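Local structure of arginine decarboxylase (Campylobacter jejuni subsp. jejuni, 3NZP) at residues 267-279 and 313-327. The protein probably catalyses the pyridoxal-phosphate-dependent decarboxylation of arginine to agmatine, a step in polyamine (spermidine) biosynthesis. Sequence-based numbering, arbitrary orientation.
Sequences KAINLGGGLAVEY and LEPDIFIESGRFVAA. With PLP (pyridoxal-5'-phosphate), chain E.
Strands 268-272 and 316-319, the last two of the closed parallel barrel, pair side by side and lead into the pyridoxal-5'-phosphate site. Ile269 bonds to the residues on either side of Ile317: its N donates to Asp316 O (2.9 Å) and its O accepts from Phe318 N. Leu271 N then reaches Phe318 O at 2.7 Å. Toward the cofactor Asn270 ND2 donates to Glu320 OE2 (2.8 Å), meeting the carboxylate from above its plane; the amide and carboxylate planes stand 83° apart. Thr130 is a second partner of OE2. Asn270 OD1 closes an Asx turn on Gly272 N. Together the amide and Thr130 probably position Glu320, whose extended chain brings OE1 to 2.9 Å from PLP N1. Gly274 N binds phosphate oxygen O1P, while the backbone N atoms of Gly322 and Arg323 both donate to O2P. Beyond the phosphate, Leu275 CD1 sits over one face of the Phe324 ring, 3.7 Å from its centroid, a CH-pi contact. Arg323 bends at chi3 (-69°), and NH2 donates in the guanidinium plane to Tyr279 OH (3.0 Å); NH1 is hydrogen-bonded to Ser236 OG. A glycine-rich loop after the seventh strand and backbone N atoms after the eighth, holding the phosphate at the C-terminal barrel mouth, are characteristic of fold-type III PLP decarboxylases.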
ATOM      1  N   LYS B 267      34.776 -16.091   4.591  1.00 38.84           N
ATOM      2  CA  LYS B 267      34.791 -16.218   6.029  1.00 38.04           C
ATOM      3  C   LYS B 267      33.563 -15.664   6.739  1.00 40.65           C
ATOM      4  O   LYS B 267      33.601 -15.404   7.949  1.00 41.13           O
ATOM      5  CB  LYS B 267      36.045 -15.548   6.579  1.00 37.84           C
ATOM      6  CG  LYS B 267      37.334 -16.122   6.015  1.00 48.57           C
ATOM      7  CD  LYS B 267      38.546 -15.522   6.708  1.00 46.89           C
ATOM      8  CE  LYS B 267      39.837 -16.073   6.145  1.00 52.19           C
ATOM      9  NZ  LYS B 267      40.965 -15.647   7.015  1.00 58.06           N
ATOM     10  N   ALA B 268      32.473 -15.484   6.006  1.00 34.00           N
ATOM     11  CA  ALA B 268      31.269 -14.975   6.634  1.00 36.39           C
ATOM     12  C   ALA B 268      29.996 -15.465   5.977  1.00 32.63           C
ATOM     13  O   ALA B 268      29.971 -15.781   4.791  1.00 28.91           O
ATOM     14  CB  ALA B 268      31.286 -13.449   6.664  1.00 27.02           C
ATOM     15  N   ILE B 269      28.946 -15.547   6.782  1.00 31.83           N
ATOM     16  CA  ILE B 269      27.648 -15.966   6.304  1.00 32.93           C
ATOM     17  C   ILE B 269      26.651 -14.883   6.707  1.00 36.55           C
ATOM     18  O   ILE B 269      26.595 -14.459   7.868  1.00 31.90           O
ATOM     19  CB  ILE B 269      27.229 -17.324   6.901  1.00 30.06           C
ATOM     20  CG1 ILE B 269      28.122 -18.441   6.365  1.00 27.70           C
ATOM     21  CG2 ILE B 269      25.810 -17.636   6.514  1.00 28.36           C
ATOM     22  CD1 ILE B 269      27.740 -19.825   6.863  1.00 27.68           C
ATOM     23  N   ASN B 270      25.885 -14.416   5.727  1.00 36.46           N
ATOM     24  CA  ASN B 270      24.889 -13.379   5.969  1.00 38.43           C
ATOM     25  C   ASN B 270      23.522 -14.047   6.002  1.00 40.08           C
ATOM     26  O   ASN B 270      23.032 -14.504   4.964  1.00 40.70           O
ATOM     27  CB  ASN B 270      24.941 -12.348   4.840  1.00 33.88           C
ATOM     28  CG  ASN B 270      24.182 -11.080   5.171  1.00 39.86           C
ATOM     29  OD1 ASN B 270      23.025 -11.131   5.619  1.00 45.78           O
ATOM     30  ND2 ASN B 270      24.816  -9.933   4.944  1.00 27.18           N
ATOM     31  N   LEU B 271      22.914 -14.106   7.188  1.00 37.23           N
ATOM     32  CA  LEU B 271      21.594 -14.733   7.364  1.00 37.97           C
ATOM     33  C   LEU B 271      20.458 -13.885   6.824  1.00 37.87           C
ATOM     34  O   LEU B 271      19.337 -14.365   6.671  1.00 36.35           O
ATOM     35  CB  LEU B 271      21.312 -14.973   8.838  1.00 37.50           C
ATOM     36  CG  LEU B 271      22.437 -15.650   9.583  1.00 39.97           C
ATOM     37  CD1 LEU B 271      22.033 -15.820  11.033  1.00 42.72           C
ATOM     38  CD2 LEU B 271      22.723 -16.988   8.925  1.00 38.58           C
ATOM     39  N   GLY B 272      20.745 -12.616   6.565  1.00 35.68           N
ATOM     40  CA  GLY B 272      19.717 -11.740   6.063  1.00 32.98           C
ATOM     41  C   GLY B 272      18.761 -11.313   7.162  1.00 37.95           C
ATOM     42  O   GLY B 272      19.116 -11.273   8.346  1.00 37.77           O
ATOM     43  N   GLY B 273      17.533 -10.988   6.773  1.00 39.02           N
ATOM     44  CA  GLY B 273      16.551 -10.567   7.756  1.00 39.95           C
ATOM     45  C   GLY B 273      15.714 -11.729   8.222  1.00 40.20           C
ATOM     46  O   GLY B 273      16.098 -12.889   8.043  1.00 43.32           O
ATOM     47  N   GLY B 274      14.569 -11.429   8.825  1.00 36.64           N
ATOM     48  CA  GLY B 274      13.692 -12.498   9.286  1.00 32.84           C
ATOM     49  C   GLY B 274      13.388 -12.515  10.771  1.00 30.12           C
ATOM     50  O   GLY B 274      12.356 -13.038  11.180  1.00 29.74           O
ATOM     51  N   LEU B 275      14.299 -11.969  11.572  1.00 30.83           N
ATOM     52  CA  LEU B 275      14.113 -11.904  13.011  1.00 30.28           C
ATOM     53  C   LEU B 275      12.751 -11.255  13.182  1.00 33.48           C
ATOM     54  O   LEU B 275      12.551 -10.110  12.760  1.00 34.52           O
ATOM     55  CB  LEU B 275      15.182 -11.014  13.628  1.00 38.37           C
ATOM     56  CG  LEU B 275      15.613 -11.342  15.053  1.00 36.13           C
ATOM     57  CD1 LEU B 275      16.357 -10.141  15.621  1.00 28.93           C
ATOM     58  CD2 LEU B 275      14.401 -11.680  15.905  1.00 34.40           C
ATOM     59  N   ALA B 276      11.812 -11.985  13.783  1.00 32.07           N
ATOM     60  CA  ALA B 276      10.458 -11.472  13.967  1.00 28.13           C
ATOM     61  C   ALA B 276      10.322 -10.484  15.118  1.00 29.99           C
ATOM     62  O   ALA B 276      11.148 -10.439  16.029  1.00 30.34           O
ATOM     63  CB  ALA B 276       9.492 -12.629  14.144  1.00 15.86           C
ATOM     64  N   VAL B 277       9.266  -9.682  15.065  1.00 34.00           N
ATOM     65  CA  VAL B 277       8.993  -8.702  16.116  1.00 37.65           C
ATOM     66  C   VAL B 277       7.690  -9.089  16.814  1.00 38.25           C
ATOM     67  O   VAL B 277       6.771  -9.586  16.169  1.00 29.50           O
ATOM     68  CB  VAL B 277       8.851  -7.275  15.519  1.00 34.47           C
ATOM     69  CG1 VAL B 277       8.178  -6.343  16.512  1.00 27.19           C
ATOM     70  CG2 VAL B 277      10.223  -6.733  15.150  1.00 24.36           C
ATOM     71  N   GLU B 278       7.610  -8.880  18.124  1.00 37.41           N
ATOM     72  CA  GLU B 278       6.381  -9.214  18.831  1.00 42.20           C
ATOM     73  C   GLU B 278       5.360  -8.077  18.726  1.00 40.10           C
ATOM     74  O   GLU B 278       5.547  -7.019  19.322  1.00 40.60           O
ATOM     75  CB  GLU B 278       6.660  -9.501  20.301  1.00 41.98           C
ATOM     76  CG  GLU B 278       5.419  -9.997  21.020  1.00 42.46           C
ATOM     77  CD  GLU B 278       4.838 -11.227  20.337  1.00 47.30           C
ATOM     78  OE1 GLU B 278       5.539 -12.268  20.294  1.00 36.84           O
ATOM     79  OE2 GLU B 278       3.694 -11.148  19.833  1.00 45.71           O
ATOM     80  N   TYR B 279       4.287  -8.308  17.975  1.00 39.30           N
ATOM     81  CA  TYR B 279       3.243  -7.304  17.754  1.00 40.36           C
ATOM     82  C   TYR B 279       1.977  -7.585  18.558  1.00 41.69           C
ATOM     83  O   TYR B 279       1.145  -6.703  18.777  1.00 44.89           O
ATOM     84  CB  TYR B 279       2.896  -7.254  16.262  1.00 34.04           C
ATOM     85  CG  TYR B 279       3.945  -6.589  15.387  1.00 41.29           C
ATOM     86  CD1 TYR B 279       4.022  -5.204  15.301  1.00 41.66           C
ATOM     87  CD2 TYR B 279       4.841  -7.342  14.626  1.00 42.59           C
ATOM     88  CE1 TYR B 279       4.955  -4.578  14.479  1.00 42.27           C
ATOM     89  CE2 TYR B 279       5.787  -6.726  13.795  1.00 39.84           C
ATOM     90  CZ  TYR B 279       5.832  -5.342  13.729  1.00 43.32           C
ATOM     91  OH  TYR B 279       6.745  -4.695  12.907  1.00 48.42           O
ATOM     92  N   LEU B 313      36.772 -23.576   9.417  1.00 48.74           N
ATOM     93  CA  LEU B 313      36.751 -22.338  10.193  1.00 44.46           C
ATOM     94  C   LEU B 313      35.356 -21.822  10.534  1.00 42.81           C
ATOM     95  O   LEU B 313      34.518 -21.642   9.650  1.00 41.16           O
ATOM     96  CB  LEU B 313      37.507 -21.258   9.422  1.00 35.46           C
ATOM     97  CG  LEU B 313      37.380 -19.863  10.007  1.00 31.11           C
ATOM     98  CD1 LEU B 313      38.083 -19.825  11.350  1.00 36.77           C
ATOM     99  CD2 LEU B 313      37.969 -18.855   9.045  1.00 25.71           C
ATOM    100  N   GLU B 314      35.108 -21.580  11.819  1.00 42.88           N
ATOM    101  CA  GLU B 314      33.814 -21.046  12.240  1.00 44.94           C
ATOM    102  C   GLU B 314      33.646 -19.700  11.536  1.00 46.99           C
ATOM    103  O   GLU B 314      34.453 -18.788  11.737  1.00 50.66           O
ATOM    104  CB  GLU B 314      33.783 -20.854  13.754  1.00 45.48           C
ATOM    105  CG  GLU B 314      33.716 -22.149  14.547  1.00 47.19           C
ATOM    106  CD  GLU B 314      33.659 -21.907  16.043  1.00 53.48           C
ATOM    107  OE1 GLU B 314      33.385 -22.867  16.796  1.00 60.94           O
ATOM    108  OE2 GLU B 314      33.891 -20.757  16.472  1.00 47.05           O
ATOM    109  N   PRO B 315      32.602 -19.557  10.695  1.00 47.27           N
ATOM    110  CA  PRO B 315      32.315 -18.329   9.936  1.00 40.17           C
ATOM    111  C   PRO B 315      31.919 -17.103  10.760  1.00 37.33           C
ATOM    112  O   PRO B 315      31.583 -17.206  11.936  1.00 35.05           O
ATOM    113  CB  PRO B 315      31.195 -18.772   9.003  1.00 39.66           C
ATOM    114  CG  PRO B 315      30.437 -19.736   9.862  1.00 33.12           C
ATOM    115  CD  PRO B 315      31.550 -20.566  10.455  1.00 36.44           C
ATOM    116  N   ASP B 316      31.977 -15.936  10.133  1.00 38.52           N
ATOM    117  CA  ASP B 316      31.584 -14.707  10.803  1.00 36.47           C
ATOM    118  C   ASP B 316      30.098 -14.560  10.594  1.00 36.63           C
ATOM    119  O   ASP B 316      29.596 -14.729   9.487  1.00 35.02           O
ATOM    120  CB  ASP B 316      32.322 -13.513  10.210  1.00 36.90           C
ATOM    121  CG  ASP B 316      33.742 -13.384  10.750  1.00 46.14           C
ATOM    122  OD1 ASP B 316      34.608 -12.820  10.041  1.00 41.54           O
ATOM    123  OD2 ASP B 316      33.989 -13.837  11.894  1.00 47.41           O
ATOM    124  N   ILE B 317      29.387 -14.250  11.663  1.00 35.64           N
ATOM    125  CA  ILE B 317      27.949 -14.115  11.566  1.00 31.85           C
ATOM    126  C   ILE B 317      27.528 -12.717  11.141  1.00 35.09           C
ATOM    127  O   ILE B 317      27.966 -11.735  11.725  1.00 43.27           O
ATOM    128  CB  ILE B 317      27.297 -14.450  12.902  1.00 30.56           C
ATOM    129  CG1 ILE B 317      27.644 -15.886  13.295  1.00 27.78           C
ATOM    130  CG2 ILE B 317      25.803 -14.225  12.809  1.00 33.39           C
ATOM    131  CD1 ILE B 317      27.184 -16.279  14.666  1.00 22.81           C
ATOM    132  N   PHE B 318      26.682 -12.637  10.117  1.00 36.68           N
ATOM    133  CA  PHE B 318      26.155 -11.361   9.626  1.00 33.34           C
ATOM    134  C   PHE B 318      24.635 -11.432   9.529  1.00 37.44           C
ATOM    135  O   PHE B 318      24.105 -12.284   8.807  1.00 28.75           O
ATOM    136  CB  PHE B 318      26.690 -11.052   8.231  1.00 36.33           C
ATOM    137  CG  PHE B 318      27.918 -10.205   8.217  1.00 42.19           C
ATOM    138  CD1 PHE B 318      29.138 -10.725   8.625  1.00 50.01           C
ATOM    139  CD2 PHE B 318      27.862  -8.882   7.801  1.00 37.55           C
ATOM    140  CE1 PHE B 318      30.285  -9.936   8.609  1.00 45.42           C
ATOM    141  CE2 PHE B 318      29.004  -8.090   7.785  1.00 33.24           C
ATOM    142  CZ  PHE B 318      30.214  -8.619   8.193  1.00 32.17           C
ATOM    143  N   ILE B 319      23.931 -10.556  10.245  1.00 36.84           N
ATOM    144  CA  ILE B 319      22.468 -10.543  10.165  1.00 35.80           C
ATOM    145  C   ILE B 319      21.998  -9.187   9.642  1.00 38.63           C
ATOM    146  O   ILE B 319      22.620  -8.160   9.915  1.00 40.38           O
ATOM    147  CB  ILE B 319      21.785 -10.781  11.522  1.00 26.43           C
ATOM    148  CG1 ILE B 319      22.081  -9.630  12.464  1.00 35.55           C
ATOM    149  CG2 ILE B 319      22.268 -12.054  12.158  1.00 30.53           C
ATOM    150  CD1 ILE B 319      21.263  -9.677  13.702  1.00 40.72           C
ATOM    151  N   GLU B 320      20.915  -9.182   8.869  1.00 42.61           N
ATOM    152  CA  GLU B 320      20.382  -7.935   8.323  1.00 43.26           C
ATOM    153  C   GLU B 320      18.940  -7.731   8.809  1.00 44.53           C
ATOM    154  O   GLU B 320      18.028  -7.482   8.025  1.00 42.59           O
ATOM    155  CB  GLU B 320      20.440  -7.951   6.789  1.00 36.15           C
ATOM    156  CG  GLU B 320      21.804  -8.333   6.213  1.00 47.95           C
ATOM    157  CD  GLU B 320      21.847  -8.316   4.676  1.00 49.44           C
ATOM    158  OE1 GLU B 320      20.817  -8.616   4.038  1.00 42.39           O
ATOM    159  OE2 GLU B 320      22.924  -8.016   4.105  1.00 50.89           O
ATOM    160  N   SER B 321      18.755  -7.841  10.121  1.00 44.14           N
ATOM    161  CA  SER B 321      17.457  -7.676  10.749  1.00 43.50           C
ATOM    162  C   SER B 321      17.146  -6.201  10.866  1.00 44.14           C
ATOM    163  O   SER B 321      17.736  -5.495  11.686  1.00 49.10           O
ATOM    164  CB  SER B 321      17.475  -8.293  12.141  1.00 48.54           C
ATOM    165  OG  SER B 321      17.967  -9.619  12.075  1.00 72.03           O
ATOM    166  N   GLY B 322      16.226  -5.729  10.038  1.00 39.94           N
ATOM    167  CA  GLY B 322      15.864  -4.330  10.087  1.00 38.87           C
ATOM    168  C   GLY B 322      14.605  -4.117  10.899  1.00 38.52           C
ATOM    169  O   GLY B 322      14.557  -3.268  11.787  1.00 43.01           O
ATOM    170  N   ARG B 323      13.572  -4.894  10.605  1.00 36.50           N
ATOM    171  CA  ARG B 323      12.316  -4.751  11.318  1.00 30.77           C
ATOM    172  C   ARG B 323      12.529  -4.727  12.831  1.00 31.53           C
ATOM    173  O   ARG B 323      12.005  -3.863  13.528  1.00 35.37           O
ATOM    174  CB  ARG B 323      11.377  -5.891  10.950  1.00 28.39           C
ATOM    175  CG  ARG B 323      10.027  -5.804  11.618  1.00 23.05           C
ATOM    176  CD  ARG B 323       9.285  -7.101  11.429  1.00 28.79           C
ATOM    177  NE  ARG B 323       8.871  -7.330  10.049  1.00 26.06           N
ATOM    178  CZ  ARG B 323       7.775  -6.807   9.510  1.00 30.39           C
ATOM    179  NH1 ARG B 323       7.469  -7.061   8.252  1.00 35.03           N
ATOM    180  NH2 ARG B 323       6.982  -6.028  10.230  1.00 32.51           N
ATOM    181  N   PHE B 324      13.319  -5.666  13.331  1.00 29.57           N
ATOM    182  CA  PHE B 324      13.586  -5.777  14.755  1.00 31.04           C
ATOM    183  C   PHE B 324      14.129  -4.500  15.388  1.00 37.71           C
ATOM    184  O   PHE B 324      13.635  -4.034  16.428  1.00 40.54           O
ATOM    185  CB  PHE B 324      14.571  -6.914  14.996  1.00 31.25           C
ATOM    186  CG  PHE B 324      14.772  -7.232  16.431  1.00 28.04           C
ATOM    187  CD1 PHE B 324      13.918  -8.110  17.083  1.00 25.11           C
ATOM    188  CD2 PHE B 324      15.797  -6.624  17.148  1.00 28.98           C
ATOM    189  CE1 PHE B 324      14.074  -8.383  18.438  1.00 27.31           C
ATOM    190  CE2 PHE B 324      15.966  -6.884  18.499  1.00 28.90           C
ATOM    191  CZ  PHE B 324      15.100  -7.766  19.150  1.00 33.05           C
ATOM    192  N   VAL B 325      15.140  -3.921  14.755  1.00 37.80           N
ATOM    193  CA  VAL B 325      15.773  -2.720  15.283  1.00 34.14           C
ATOM    194  C   VAL B 325      14.993  -1.428  15.031  1.00 30.07           C
ATOM    195  O   VAL B 325      15.123  -0.453  15.781  1.00 26.88           O
ATOM    196  CB  VAL B 325      17.220  -2.610  14.719  1.00 32.34           C
ATOM    197  CG1 VAL B 325      17.192  -2.289  13.254  1.00 31.53           C
ATOM    198  CG2 VAL B 325      17.999  -1.586  15.483  1.00 36.48           C
ATOM    199  N   ALA B 326      14.143  -1.425  14.013  1.00 25.31           N
ATOM    200  CA  ALA B 326      13.398  -0.213  13.707  1.00 29.43           C
ATOM    201  C   ALA B 326      11.943  -0.139  14.186  1.00 31.91           C
ATOM    202  O   ALA B 326      11.401   0.949  14.369  1.00 36.63           O
ATOM    203  CB  ALA B 326      13.467   0.051  12.223  1.00 20.81           C
ATOM    204  N   ALA B 327      11.323  -1.285  14.419  1.00 29.04           N
ATOM    205  CA  ALA B 327       9.929  -1.319  14.830  1.00 30.98           C
ATOM    206  C   ALA B 327       9.452  -0.390  15.962  1.00 32.82           C
ATOM    207  O   ALA B 327       8.643   0.492  15.718  1.00 37.89           O
ATOM    208  CB  ALA B 327       9.537  -2.750  15.144  1.00 37.60           C
TER
HETATM  209  N1  PLP E 701      17.926  -8.585   3.923  1.00 67.11           N
HETATM  210  C2  PLP E 701      17.587  -8.486   2.633  1.00 70.31           C
HETATM  211  C2A PLP E 701      18.546  -8.980   1.585  1.00 59.62           C
HETATM  212  C3  PLP E 701      16.342  -7.897   2.261  1.00 76.36           C
HETATM  213  O3  PLP E 701      15.991  -7.787   0.938  1.00 79.52           O
HETATM  214  C4  PLP E 701      15.445  -7.445   3.322  1.00 71.86           C
HETATM  215  C4A PLP E 701      14.137  -6.837   3.003  1.00 51.54           C
HETATM  216  C5  PLP E 701      15.888  -7.587   4.693  1.00 70.40           C
HETATM  217  C6  PLP E 701      17.137  -8.176   4.934  1.00 71.54           C
HETATM  218  C5A PLP E 701      15.022  -7.127   5.875  1.00 64.15           C
HETATM  219  O4P PLP E 701      14.385  -8.242   6.526  1.00 52.96           O
HETATM  220  P   PLP E 701      13.510  -7.671   7.767  1.00 35.39           P
HETATM  221  O1P PLP E 701      13.090  -8.809   8.605  1.00 54.51           O
HETATM  222  O2P PLP E 701      14.364  -6.658   8.665  1.00 37.56           O
HETATM  223  O3P PLP E 701      12.207  -6.924   7.218  1.00 39.43           O